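PDB 4B7O: iron-regulated outer membrane protein, which probably carries iron across the outer membrane of Neisseria meningitidis as a TonB-dependent transporter, and may act as a siderophore uptake receptor. Local coordinates for residues Y132-F137 against V281-T286; A142-V147 against I167-V172; V323-A328 against N367-L372; K472-K477 against R523-I528. One frame throughout, in Å; residues are numbered along the deposited sequence.

In the fold
From the N terminus, the chain first builds the plug and then the β-barrel of a TonB-dependent transporter. Interaction 2 pairs strand 144-150 with strand 166-171 in the four-stranded plug sheet and closes a short loop. That loop falls wholly within the much longer one closed by interaction 1, where plug residues 132-137 meet residues 281-286, which lie between barrel strands 264-276 and 303-320. Interactions 3 and 4 follow in series within the barrel: the first joins adjacent wall strands 323-339 and 355-373, the second sets the turn after strand 458-472 against strand 525-528. Interactions 1 and 3 lie on opposite sides of the chain's centre, their own centres about 42 Å apart.

Interaction 1. Residues Y132-F137 against V281-T286; sequences YHQGRF and VREEFT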
loop_
_atom_site.group_PDB
_atom_site.type_symbol
_atom_site.label_atom_id
_atom_site.label_comp_id
_atom_site.label_asym_id
_atom_site.label_seq_id
_atom_site.Cartn_x
_atom_site.Cartn_y
_atom_site.Cartn_z
ATOM N N TYR A 132 15.722 0.395 0.632
ATOM C CA TYR A 132 15.051 0.280 1.917
ATOM C C TYR A 132 14.914 1.649 2.563
ATOM O O TYR A 132 14.183 1.805 3.564
ATOM C CB TYR A 132 15.723 -0.785 2.846
ATOM C CG TYR A 132 17.075 -0.357 3.344
ATOM C CD1 TYR A 132 18.241 -0.526 2.544
ATOM C CD2 TYR A 132 17.204 0.282 4.578
ATOM C CE1 TYR A 132 19.484 -0.096 2.993
ATOM C CE2 TYR A 132 18.447 0.706 5.042
ATOM C CZ TYR A 132 19.577 0.516 4.251
ATOM O OH TYR A 132 20.779 0.987 4.720
ATOM N N HIS A 133 15.613 2.637 1.992
ATOM C CA HIS A 133 15.594 4.030 2.483
ATOM C C HIS A 133 14.420 4.823 1.976
ATOM O O HIS A 133 14.370 6.037 2.121
ATOM C CB HIS A 133 16.893 4.734 2.095
ATOM C CG HIS A 133 18.044 4.410 3.002
ATOM N ND1 HIS A 133 18.086 4.816 4.269
ATOM C CD2 HIS A 133 19.213 3.688 2.782
ATOM C CE1 HIS A 133 19.224 4.376 4.857
ATOM N NE2 HIS A 133 19.914 3.688 3.950
ATOM N N GLN A 134 13.478 4.148 1.345
ATOM C CA GLN A 134 12.285 4.768 0.846
ATOM C C GLN A 134 11.148 3.761 0.878
ATOM O O GLN A 134 11.382 2.532 0.928
ATOM C CB GLN A 134 12.524 5.244 -0.566
ATOM C CG GLN A 134 12.672 4.163 -1.616
ATOM C CD GLN A 134 13.161 4.782 -2.918
ATOM O OE1 GLN A 134 14.221 5.414 -2.948
ATOM N NE2 GLN A 134 12.382 4.666 -3.973
ATOM N N GLY A 135 9.919 4.276 0.859
ATOM C CA GLY A 135 8.753 3.402 0.964
ATOM C C GLY A 135 8.425 2.862 -0.425
ATOM O O GLY A 135 8.859 3.416 -1.433
ATOM N N ARG A 136 7.643 1.795 -0.484
ATOM C CA ARG A 136 7.228 1.293 -1.765
ATOM C C ARG A 136 6.203 2.275 -2.409
ATOM O O ARG A 136 5.490 2.993 -1.714
ATOM C CB ARG A 136 6.674 -0.106 -1.584
ATOM C CG ARG A 136 7.781 -1.098 -1.175
ATOM C CD ARG A 136 7.141 -2.449 -0.855
ATOM N NE ARG A 136 8.036 -3.604 -0.935
ATOM C CZ ARG A 136 8.940 -3.937 -0.017
ATOM N NH1 ARG A 136 9.127 -3.211 1.094
ATOM N NH2 ARG A 136 9.663 -5.033 -0.214
ATOM N N PHE A 137 6.167 2.324 -3.725
ATOM C CA PHE A 137 5.348 3.312 -4.464
ATOM C C PHE A 137 3.867 3.245 -4.054
ATOM O O PHE A 137 3.256 2.156 -4.103
ATOM C CB PHE A 137 5.464 3.060 -5.986
ATOM C CG PHE A 137 5.021 4.229 -6.825
ATOM C CD1 PHE A 137 3.645 4.443 -7.129
ATOM C CD2 PHE A 137 5.963 5.146 -7.314
ATOM C CE1 PHE A 137 3.240 5.558 -7.879
ATOM C CE2 PHE A 137 5.557 6.249 -8.061
ATOM C CZ PHE A 137 4.200 6.458 -8.352
ATOM N N VAL A 281 19.480 10.878 -1.623
ATOM C CA VAL A 281 19.849 9.488 -1.845
ATOM C C VAL A 281 18.872 8.588 -1.065
ATOM O O VAL A 281 18.252 7.716 -1.650
ATOM C CB VAL A 281 21.349 9.203 -1.559
ATOM C CG1 VAL A 281 21.645 7.685 -1.603
ATOM C CG2 VAL A 281 22.189 9.910 -2.624
ATOM N N ARG A 282 18.726 8.876 0.231
ATOM C CA ARG A 282 17.750 8.272 1.131
ATOM C C ARG A 282 16.470 9.088 1.272
ATOM O O ARG A 282 16.387 10.002 2.099
ATOM C CB ARG A 282 18.365 8.168 2.503
ATOM C CG ARG A 282 19.719 7.495 2.511
ATOM C CD ARG A 282 20.371 7.857 3.819
ATOM N NE ARG A 282 21.788 7.677 3.747
ATOM C CZ ARG A 282 22.594 8.420 2.977
ATOM N NH1 ARG A 282 22.084 9.390 2.215
ATOM N NH2 ARG A 282 23.909 8.192 2.948
ATOM N N GLU A 283 15.448 8.745 0.496
ATOM C CA GLU A 283 14.274 9.584 0.477
ATOM C C GLU A 283 13.627 9.687 1.884
ATOM O O GLU A 283 13.006 10.679 2.181
ATOM C CB GLU A 283 13.308 9.120 -0.599
ATOM C CG GLU A 283 13.797 9.312 -2.035
ATOM C CD GLU A 283 12.675 9.188 -3.061
ATOM O OE1 GLU A 283 11.508 8.948 -2.641
ATOM O OE2 GLU A 283 12.920 9.349 -4.284
ATOM N N GLU A 284 13.816 8.710 2.767
ATOM C CA GLU A 284 13.320 8.854 4.165
ATOM C C GLU A 284 13.941 9.995 4.980
ATOM O O GLU A 284 13.379 10.366 6.020
ATOM C CB GLU A 284 13.422 7.533 4.956
ATOM C CG GLU A 284 14.842 7.000 5.217
ATOM C CD GLU A 284 14.879 5.631 5.929
ATOM O OE1 GLU A 284 14.162 5.454 6.923
ATOM O OE2 GLU A 284 15.638 4.715 5.534
ATOM N N PHE A 285 15.109 10.517 4.578
ATOM C CA PHE A 285 15.698 11.691 5.302
ATOM C C PHE A 285 15.839 12.945 4.442
ATOM O O PHE A 285 15.921 12.847 3.215
ATOM C CB PHE A 285 17.107 11.360 5.822
ATOM C CG PHE A 285 17.223 10.039 6.567
ATOM C CD1 PHE A 285 16.635 9.859 7.822
ATOM C CD2 PHE A 285 18.002 8.987 6.029
ATOM C CE1 PHE A 285 16.783 8.640 8.494
ATOM C CE2 PHE A 285 18.168 7.785 6.696
ATOM C CZ PHE A 285 17.569 7.622 7.947
ATOM N N THR A 286 15.880 14.113 5.068
ATOM C CA THR A 286 16.332 15.353 4.370
ATOM C C THR A 286 17.803 15.662 4.731
ATOM O O THR A 286 18.477 14.849 5.347
ATOM C CB THR A 286 15.622 16.671 4.795
ATOM O OG1 THR A 286 14.581 16.438 5.733
ATOM C CG2 THR A 286 15.135 17.434 3.642
HETATM O O HOH W 1 15.790 6.230 -0.966
#
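Glu284 N donates to His133 O at 2.8 Å, nearly in line with the C=O bond, and so joins a plug loop to a barrel loop in this TonB-dependent transporter. Glu284 stands inside a type I β turn running from Arg282 to Phe285, closed by Phe285 N bonding to Arg282 O. Its CG is folded between its own backbone N and carbonyl carbon (chi1 65°), which brings the carboxylate back over the plug loop. There Glu284 OE2 takes a weak bond from His133 ND1 at 2.8 Å, while OE1 forms a salt bridge with Arg725. The imidazole is held between two neighbours: Tyr132 CE2 lies over one face and Arg282 CG over the other, a CH-π contact 3.6 Å from the ring centroid. Phe285 meets the imidazole rim to rim, with the planes 56° apart. Beside this polar cluster, Gln134 CB touches Glu283 CB at 4.0 Å. The Glu283 carboxylate turns to other partners, accepting from Thr103 OG1 and pairing with Arg279 and Arg304. A water bridges the two loops: it gives its hydrogens to Gln134 OE1 at 2.7 Å and Val281 O, and accepts from Glu283 N at 2.9 Å.

Interaction 2. Residues A142-V147 against I167-V172; sequences ALVKVV and IIAKTV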
loop_
_atom_site.group_PDB
_atom_site.type_symbol
_atom_site.label_atom_id
_atom_site.label_comp_id
_atom_site.label_asym_id
_atom_site.label_seq_id
_atom_site.Cartn_x
_atom_site.Cartn_y
_atom_site.Cartn_z
ATOM N N ALA A 142 -6.007 10.260 -7.679
ATOM C CA ALA A 142 -6.645 10.782 -8.874
ATOM C C ALA A 142 -7.107 9.666 -9.842
ATOM O O ALA A 142 -8.099 9.780 -10.514
ATOM C CB ALA A 142 -5.685 11.742 -9.583
ATOM N N LEU A 143 -6.367 8.581 -9.896
ATOM C CA LEU A 143 -6.659 7.523 -10.799
ATOM C C LEU A 143 -7.752 6.542 -10.314
ATOM O O LEU A 143 -8.355 5.816 -11.112
ATOM C CB LEU A 143 -5.356 6.758 -11.014
ATOM C CG LEU A 143 -4.213 7.493 -11.746
ATOM C CD1 LEU A 143 -2.984 6.611 -11.669
ATOM C CD2 LEU A 143 -4.549 7.807 -13.195
ATOM N N VAL A 144 -8.000 6.511 -9.015
ATOM C CA VAL A 144 -8.811 5.439 -8.470
ATOM C C VAL A 144 -10.307 5.767 -8.421
ATOM O O VAL A 144 -10.687 6.925 -8.368
ATOM C CB VAL A 144 -8.267 4.982 -7.107
ATOM C CG1 VAL A 144 -6.761 4.862 -7.195
ATOM C CG2 VAL A 144 -8.661 5.960 -6.018
ATOM N N LYS A 145 -11.158 4.752 -8.432
ATOM C CA LYS A 145 -12.574 4.984 -8.202
ATOM C C LYS A 145 -13.011 4.577 -6.791
ATOM O O LYS A 145 -13.948 5.126 -6.234
ATOM C CB LYS A 145 -13.424 4.294 -9.237
ATOM C CG LYS A 145 -13.433 2.792 -9.175
ATOM C CD LYS A 145 -14.727 2.274 -9.799
ATOM C CE LYS A 145 -14.528 0.899 -10.413
ATOM N NZ LYS A 145 -15.726 0.038 -10.238
ATOM N N VAL A 146 -12.290 3.637 -6.213
ATOM C CA VAL A 146 -12.676 3.061 -4.991
ATOM C C VAL A 146 -11.367 2.631 -4.315
ATOM O O VAL A 146 -10.454 2.186 -5.004
ATOM C CB VAL A 146 -13.627 1.881 -5.344
ATOM C CG1 VAL A 146 -12.942 0.535 -5.403
ATOM C CG2 VAL A 146 -14.772 1.824 -4.393
ATOM N N VAL A 147 -11.251 2.797 -2.999
ATOM C CA VAL A 147 -10.150 2.212 -2.194
ATOM C C VAL A 147 -10.744 1.397 -1.039
ATOM O O VAL A 147 -11.630 1.891 -0.360
ATOM C CB VAL A 147 -9.301 3.313 -1.529
ATOM C CG1 VAL A 147 -8.194 2.706 -0.652
ATOM C CG2 VAL A 147 -8.758 4.297 -2.544
ATOM N N ILE A 167 -3.847 -2.599 0.873
ATOM C CA ILE A 167 -4.729 -1.562 0.399
ATOM C C ILE A 167 -5.166 -1.995 -1.003
ATOM O O ILE A 167 -4.361 -2.460 -1.789
ATOM C CB ILE A 167 -3.970 -0.240 0.321
ATOM C CG1 ILE A 167 -3.133 -0.030 1.586
ATOM C CG2 ILE A 167 -4.909 0.916 0.083
ATOM C CD1 ILE A 167 -3.856 0.626 2.732
ATOM N N ILE A 168 -6.428 -1.841 -1.345
ATOM C CA ILE A 168 -6.925 -2.407 -2.595
ATOM C C ILE A 168 -7.571 -1.290 -3.323
ATOM O O ILE A 168 -8.449 -0.652 -2.788
ATOM C CB ILE A 168 -7.992 -3.459 -2.308
ATOM C CG1 ILE A 168 -7.390 -4.626 -1.576
ATOM C CG2 ILE A 168 -8.742 -3.907 -3.567
ATOM C CD1 ILE A 168 -7.232 -5.808 -2.483
ATOM N N ALA A 169 -7.147 -1.023 -4.537
ATOM C CA ALA A 169 -7.751 0.095 -5.235
ATOM C C ALA A 169 -8.223 -0.364 -6.610
ATOM O O ALA A 169 -7.712 -1.331 -7.153
ATOM C CB ALA A 169 -6.760 1.236 -5.329
ATOM N N LYS A 170 -9.262 0.270 -7.138
ATOM C CA LYS A 170 -9.677 -0.008 -8.487
ATOM C C LYS A 170 -9.653 1.301 -9.209
ATOM O O LYS A 170 -10.093 2.338 -8.653
ATOM C CB LYS A 170 -11.069 -0.599 -8.583
ATOM C CG LYS A 170 -11.280 -1.884 -7.809
ATOM C CD LYS A 170 -12.722 -2.300 -8.024
ATOM C CE LYS A 170 -13.168 -3.246 -6.969
ATOM N NZ LYS A 170 -12.911 -4.616 -7.495
ATOM N N THR A 171 -9.169 1.261 -10.452
ATOM C CA THR A 171 -9.016 2.475 -11.214
ATOM C C THR A 171 -10.409 2.942 -11.670
ATOM O O THR A 171 -11.337 2.150 -11.734
ATOM C CB THR A 171 -8.018 2.287 -12.389
ATOM O OG1 THR A 171 -8.466 1.215 -13.242
ATOM C CG2 THR A 171 -6.623 1.970 -11.851
ATOM N N VAL A 172 -10.549 4.216 -11.977
ATOM C CA VAL A 172 -11.830 4.734 -12.426
ATOM C C VAL A 172 -12.214 4.220 -13.829
ATOM O O VAL A 172 -11.363 3.787 -14.613
ATOM C CB VAL A 172 -11.845 6.287 -12.309
ATOM C CG1 VAL A 172 -10.621 6.863 -12.955
ATOM C CG2 VAL A 172 -13.089 6.867 -12.953
#
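Val144 and Thr171 bring their CA atoms to 4.0 Å in a non-hydrogen-bonded antiparallel pair whose side chains diverge. This is the tight end of the contact. Lys145 N gives a nearly straight bond to Lys170 O at 2.6 Å, and Val172 N reaches Leu143 O at 2.8 Å, both in the carbonyl plane. Val172 CG1 sits between its own backbone N and carbonyl carbon (chi1 50°), which presses that methyl to 3.1 Å from Leu143 O. On the buried face Val147 CG1 meets Ile167 CG2 at 3.8 Å, and Val144 CG1 lies more loosely against Ala169 CB. Barrel strand 246-259 packs against Leu143, Thr171 and Val172, and Thr171 OG1 is bonded to Lys254 NZ and Asp122 OD2. The other face is more open. Lys170, an exposed residue, runs alongside Val146, its CG 3.8 Å from Val146 CG1, and carries its amine away from the pair. The Lys145 chain crosses it, packing CG on Thr171 O, and the two amines stay apart. Lys170 N bonds to Val146 O. Lys145 and Val146 thus both stand opposite Lys170, making a classic β bulge in the plug sheet of a TonB-dependent transporter.

Interaction 3. Residues V323-A328 against N367-L372; sequences VEKLDA and NFDSRL
Backbone hydrogen bonds tie Lys325 to Asp369 and Asp327 to Asn367 in two neighbouring, almost exactly antiparallel strands of the transmembrane β-barrel. A classic β bulge opens the ladder: Glu324 N and Lys325 N both donate to Asp369 O, the second at 3.2 Å on a lone pair in the carbonyl plane. Asp369 N answers with a bond to Lys325 O at 2.7 Å.

Among apolar contacts, Leu326 and Phe368 run side by side on one face of the strand pair. Leu326 CD1 lies over one face of the phenyl ring, a CH-π contact 3.7 Å from its centroid, and Val323 CG2 approaches the same ring obliquely. The ring of Tyr380 on the next strand meets that of Phe368 with the planes nearly parallel.

The charged contact is at the bulge. Glu324 has its CG anti to the backbone N (chi1 178°), and the extended chain sets OE1 over the centre of the Arg371 guanidinium, 3.3 Å from NE. Because OE1 sits above the guanidinium plane, no N-H points at it and the salt bridge is one of charges only; the two groups are turned 81° apart. Asp369 OD1 pairs instead with Lys379.

The amide of Asn367 adds polar side-chain bonds on the face shared with Lys325 and Asp369. OD1 is taken by Tyr448 OH. ND2 bonds Asp327 OD1 at 2.7 Å and, from above the carbonyl plane, Asp327 O at 3.2 Å; Asn367 N reaches that same Asp327 O from the opposite face.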
loop_
_atom_site.group_PDB
_atom_site.type_symbol
_atom_site.label_atom_id
_atom_site.label_comp_id
_atom_site.label_asym_id
_atom_site.label_seq_id
_atom_site.Cartn_x
_atom_site.Cartn_y
_atom_site.Cartn_z
ATOM N N VAL A 323 -19.717 -23.085 -14.475
ATOM C CA VAL A 323 -19.056 -21.977 -13.832
ATOM C C VAL A 323 -20.044 -20.793 -13.777
ATOM O O VAL A 323 -20.511 -20.295 -14.813
ATOM C CB VAL A 323 -17.738 -21.657 -14.551
ATOM C CG1 VAL A 323 -17.229 -20.262 -14.202
ATOM C CG2 VAL A 323 -16.694 -22.761 -14.283
ATOM N N GLU A 324 -20.374 -20.391 -12.547
ATOM C CA GLU A 324 -21.317 -19.312 -12.288
ATOM C C GLU A 324 -20.659 -17.958 -12.572
ATOM O O GLU A 324 -21.280 -17.050 -13.147
ATOM C CB GLU A 324 -21.780 -19.347 -10.812
ATOM C CG GLU A 324 -22.737 -18.202 -10.450
ATOM C CD GLU A 324 -23.416 -18.366 -9.092
ATOM O OE1 GLU A 324 -23.219 -19.419 -8.443
ATOM O OE2 GLU A 324 -24.152 -17.432 -8.691
ATOM N N LYS A 325 -19.401 -17.830 -12.147
ATOM C CA LYS A 325 -18.638 -16.603 -12.319
ATOM C C LYS A 325 -17.134 -16.858 -12.399
ATOM O O LYS A 325 -16.553 -17.609 -11.586
ATOM C CB LYS A 325 -18.947 -15.616 -11.203
ATOM C CG LYS A 325 -18.180 -14.332 -11.338
ATOM C CD LYS A 325 -19.026 -13.166 -10.877
ATOM C CE LYS A 325 -18.120 -11.980 -10.550
ATOM N NZ LYS A 325 -18.908 -10.715 -10.647
ATOM N N LEU A 326 -16.513 -16.225 -13.396
ATOM C CA LEU A 326 -15.071 -16.274 -13.570
ATOM C C LEU A 326 -14.631 -14.833 -13.645
ATOM O O LEU A 326 -15.230 -14.011 -14.365
ATOM C CB LEU A 326 -14.681 -17.059 -14.856
ATOM C CG LEU A 326 -13.202 -17.094 -15.348
ATOM C CD1 LEU A 326 -12.164 -17.515 -14.295
ATOM C CD2 LEU A 326 -13.021 -17.943 -16.609
ATOM N N ASP A 327 -13.636 -14.490 -12.854
ATOM C CA ASP A 327 -12.935 -13.265 -13.131
ATOM C C ASP A 327 -11.425 -13.580 -13.326
ATOM O O ASP A 327 -10.815 -14.298 -12.510
ATOM C CB ASP A 327 -13.260 -12.186 -12.091
ATOM C CG ASP A 327 -12.164 -12.021 -11.026
ATOM O OD1 ASP A 327 -11.505 -13.023 -10.647
ATOM O OD2 ASP A 327 -11.966 -10.882 -10.533
ATOM N N ALA A 328 -10.842 -13.086 -14.419
ATOM C CA ALA A 328 -9.397 -13.265 -14.638
ATOM C C ALA A 328 -8.760 -11.959 -14.936
ATOM O O ALA A 328 -9.349 -11.091 -15.546
ATOM C CB ALA A 328 -9.173 -14.159 -15.818
ATOM N N ASN A 367 -9.992 -16.767 -11.315
ATOM C CA ASN A 367 -10.832 -17.109 -10.182
ATOM C C ASN A 367 -12.178 -17.629 -10.673
ATOM O O ASN A 367 -12.915 -16.897 -11.328
ATOM C CB ASN A 367 -10.973 -15.872 -9.285
ATOM C CG ASN A 367 -9.602 -15.223 -8.970
ATOM O OD1 ASN A 367 -8.847 -15.676 -8.072
ATOM N ND2 ASN A 367 -9.251 -14.175 -9.739
ATOM N N PHE A 368 -12.470 -18.904 -10.378
ATOM C CA PHE A 368 -13.764 -19.543 -10.696
ATOM C C PHE A 368 -14.721 -19.739 -9.506
ATOM O O PHE A 368 -14.290 -20.142 -8.404
ATOM C CB PHE A 368 -13.525 -20.943 -11.233
ATOM C CG PHE A 368 -12.644 -21.001 -12.425
ATOM C CD1 PHE A 368 -13.190 -20.900 -13.716
ATOM C CD2 PHE A 368 -11.258 -21.204 -12.277
ATOM C CE1 PHE A 368 -12.368 -20.999 -14.838
ATOM C CE2 PHE A 368 -10.426 -21.297 -13.402
ATOM C CZ PHE A 368 -10.993 -21.201 -14.681
ATOM N N ASP A 369 -16.011 -19.521 -9.787
ATOM C CA ASP A 369 -17.145 -19.871 -8.917
ATOM C C ASP A 369 -18.155 -20.847 -9.534
ATOM O O ASP A 369 -18.839 -20.513 -10.520
ATOM C CB ASP A 369 -17.943 -18.630 -8.587
ATOM C CG ASP A 369 -17.140 -17.608 -7.844
ATOM O OD1 ASP A 369 -16.129 -17.984 -7.216
ATOM O OD2 ASP A 369 -17.542 -16.421 -7.872
ATOM N N SER A 370 -18.277 -22.021 -8.919
ATOM C CA SER A 370 -19.406 -22.942 -9.193
ATOM C C SER A 370 -20.316 -23.160 -7.941
ATOM O O SER A 370 -19.854 -23.563 -6.841
ATOM C CB SER A 370 -18.944 -24.301 -9.726
ATOM O OG SER A 370 -17.561 -24.339 -9.948
ATOM N N ARG A 371 -21.594 -22.849 -8.146
ATOM C CA ARG A 371 -22.690 -23.140 -7.248
ATOM C C ARG A 371 -22.882 -24.659 -7.054
ATOM O O ARG A 371 -22.976 -25.422 -8.007
ATOM C CB ARG A 371 -23.953 -22.530 -7.859
ATOM C CG ARG A 371 -25.186 -22.749 -7.032
ATOM C CD ARG A 371 -25.883 -21.434 -6.746
ATOM N NE ARG A 371 -25.035 -20.551 -5.947
ATOM C CZ ARG A 371 -25.219 -19.239 -5.808
ATOM N NH1 ARG A 371 -26.240 -18.637 -6.422
ATOM N NH2 ARG A 371 -24.365 -18.530 -5.067
ATOM N N LEU A 372 -22.924 -25.093 -5.813
ATOM C CA LEU A 372 -23.146 -26.480 -5.512
ATOM C C LEU A 372 -24.558 -26.731 -5.035
ATOM O O LEU A 372 -25.089 -27.810 -5.240
ATOM C CB LEU A 372 -22.161 -26.933 -4.469
ATOM C CG LEU A 372 -20.897 -27.472 -5.121
ATOM C CD1 LEU A 372 -20.589 -26.848 -6.481
ATOM C CD2 LEU A 372 -19.752 -27.341 -4.138
#

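Interaction 4. Residues K472-K477 against R523-I528; sequences KTHDGK and RGIISI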
loop_
_atom_site.group_PDB
_atom_site.type_symbol
_atom_site.label_atom_id
_atom_site.label_comp_id
_atom_site.label_asym_id
_atom_site.label_seq_id
_atom_site.Cartn_x
_atom_site.Cartn_y
_atom_site.Cartn_z
ATOM N N LYS A 472 15.281 -16.867 -7.890
ATOM C CA LYS A 472 16.590 -16.903 -8.529
ATOM C C LYS A 472 17.326 -15.633 -8.196
ATOM O O LYS A 472 17.001 -14.564 -8.709
ATOM C CB LYS A 472 16.425 -17.117 -10.035
ATOM C CG LYS A 472 17.678 -17.615 -10.766
ATOM C CD LYS A 472 18.153 -16.602 -11.808
ATOM C CE LYS A 472 19.189 -15.674 -11.170
ATOM N NZ LYS A 472 19.553 -14.448 -11.938
ATOM N N THR A 473 18.282 -15.740 -7.279
ATOM C CA THR A 473 19.044 -14.600 -6.858
ATOM C C THR A 473 19.970 -14.177 -7.990
ATOM O O THR A 473 19.986 -14.811 -9.045
ATOM C CB THR A 473 19.928 -14.952 -5.665
ATOM O OG1 THR A 473 20.081 -16.388 -5.599
ATOM C CG2 THR A 473 19.345 -14.389 -4.347
ATOM N N HIS A 474 20.750 -13.115 -7.775
ATOM C CA HIS A 474 21.592 -12.564 -8.848
ATOM C C HIS A 474 22.875 -13.285 -9.054
ATOM O O HIS A 474 23.703 -12.816 -9.794
ATOM C CB HIS A 474 21.876 -11.069 -8.705
ATOM C CG HIS A 474 22.801 -10.723 -7.583
ATOM N ND1 HIS A 474 23.108 -9.444 -7.279
ATOM C CD2 HIS A 474 23.448 -11.516 -6.639
ATOM C CE1 HIS A 474 23.918 -9.403 -6.207
ATOM N NE2 HIS A 474 24.135 -10.673 -5.808
ATOM N N ASP A 475 23.060 -14.416 -8.391
ATOM C CA ASP A 475 24.206 -15.274 -8.695
ATOM C C ASP A 475 23.757 -16.546 -9.391
ATOM O O ASP A 475 24.475 -17.536 -9.389
ATOM C CB ASP A 475 25.030 -15.580 -7.434
ATOM C CG ASP A 475 24.184 -16.169 -6.302
ATOM O OD1 ASP A 475 22.988 -16.519 -6.543
ATOM O OD2 ASP A 475 24.732 -16.298 -5.175
ATOM N N GLY A 476 22.568 -16.520 -9.990
ATOM C CA GLY A 476 21.999 -17.711 -10.633
ATOM C C GLY A 476 21.448 -18.777 -9.699
ATOM O O GLY A 476 20.767 -19.691 -10.151
ATOM N N LYS A 477 21.727 -18.655 -8.398
ATOM C CA LYS A 477 21.313 -19.651 -7.381
ATOM C C LYS A 477 19.816 -19.651 -7.107
ATOM O O LYS A 477 19.220 -18.612 -6.746
ATOM C CB LYS A 477 22.069 -19.454 -6.072
ATOM C CG LYS A 477 21.625 -20.432 -4.992
ATOM C CD LYS A 477 22.190 -19.977 -3.650
ATOM C CE LYS A 477 22.261 -21.088 -2.607
ATOM N NZ LYS A 477 22.844 -20.442 -1.382
ATOM N N ARG A 523 28.121 -3.753 -3.821
ATOM C CA ARG A 523 28.304 -3.746 -2.401
ATOM C C ARG A 523 28.380 -5.135 -1.869
ATOM O O ARG A 523 28.654 -5.321 -0.690
ATOM C CB ARG A 523 27.208 -2.979 -1.738
ATOM C CG ARG A 523 27.373 -1.479 -1.845
ATOM C CD ARG A 523 27.186 -0.948 -0.429
ATOM N NE ARG A 523 27.431 0.486 -0.308
ATOM C CZ ARG A 523 26.570 1.344 0.226
ATOM N NH1 ARG A 523 25.420 0.888 0.715
ATOM N NH2 ARG A 523 26.870 2.644 0.283
ATOM N N GLY A 524 28.167 -6.125 -2.726
ATOM C CA GLY A 524 28.335 -7.488 -2.270
ATOM C C GLY A 524 27.382 -8.427 -2.941
ATOM O O GLY A 524 26.432 -7.987 -3.604
ATOM N N ILE A 525 27.642 -9.729 -2.810
ATOM C CA ILE A 525 26.739 -10.682 -3.413
ATOM C C ILE A 525 25.640 -10.876 -2.403
ATOM O O ILE A 525 25.889 -10.770 -1.183
ATOM C CB ILE A 525 27.391 -12.030 -3.743
ATOM C CG1 ILE A 525 28.604 -11.835 -4.646
ATOM C CG2 ILE A 525 26.398 -12.901 -4.488
ATOM C CD1 ILE A 525 28.327 -10.969 -5.871
ATOM N N ILE A 526 24.429 -11.088 -2.921
ATOM C CA ILE A 526 23.240 -11.335 -2.113
ATOM C C ILE A 526 22.603 -12.592 -2.623
ATOM O O ILE A 526 21.871 -12.578 -3.633
ATOM C CB ILE A 526 22.175 -10.243 -2.261
ATOM C CG1 ILE A 526 22.703 -8.862 -1.824
ATOM C CG2 ILE A 526 20.911 -10.691 -1.534
ATOM C CD1 ILE A 526 23.112 -8.729 -0.369
ATOM N N SER A 527 22.867 -13.675 -1.905
ATOM C CA SER A 527 22.333 -14.979 -2.257
ATOM C C SER A 527 21.058 -15.367 -1.421
ATOM O O SER A 527 20.472 -14.556 -0.686
ATOM C CB SER A 527 23.459 -16.019 -2.125
ATOM O OG SER A 527 23.163 -17.185 -2.892
ATOM N N ILE A 528 20.646 -16.617 -1.529
ATOM C CA ILE A 528 19.613 -17.148 -0.662
ATOM C C ILE A 528 20.104 -18.497 -0.140
ATOM O O ILE A 528 20.643 -19.287 -0.909
ATOM C CB ILE A 528 18.320 -17.318 -1.445
ATOM C CG1 ILE A 528 17.182 -17.807 -0.538
ATOM C CG2 ILE A 528 18.547 -18.203 -2.653
ATOM C CD1 ILE A 528 15.817 -17.704 -1.192
#
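The His474 imidazole presents its edge to the strand 525-528, with Gly524 O and the CA of Ile525 lying near the ring plane. Ile526 N makes an almost straight bond to His474 NE2 at 2.9 Å, although it stands 30° out of that plane. Because NE2 accepts here and ND1 is bonded to Thr519 O, the ring is fixed at both nitrogens, consistent with a neutral imidazole protonated on ND1. The histidine belongs to a type I β turn, Thr473 to Gly476, in the hairpin linking barrel strands 458-472 and 478-493.

The Asp475 carboxylate comes next. Its CG is tucked between the backbone N and carbonyl carbon (chi1 54°), which allows OD1 to accept from Lys477 N, two residues on, in an Asx turn. The amide meets OD1 from above the carboxylate plane. The other oxygen, Asp475 OD2, uses its syn lone pair to accept from Ser527 OG at 2.9 Å, and also lies 3.8 Å from Ile525 CG2.

Strand 525-528 runs parallel to strand 578-600 and is bonded to it at Arg579. Fully extended, the Lys477 chain lays CD 3.1 Å from Ser527 OG and carries NZ to Ile528 O, a bond modelled so short that its exact length is doubtful. Thr473 pushes its methyl CG2 to 3.2 Å from Ile526 O. The Thr473 OG1 hydroxyl gives its hydrogen to Lys477 O at 2.6 Å, an oxygen that also accepts from Thr473 N.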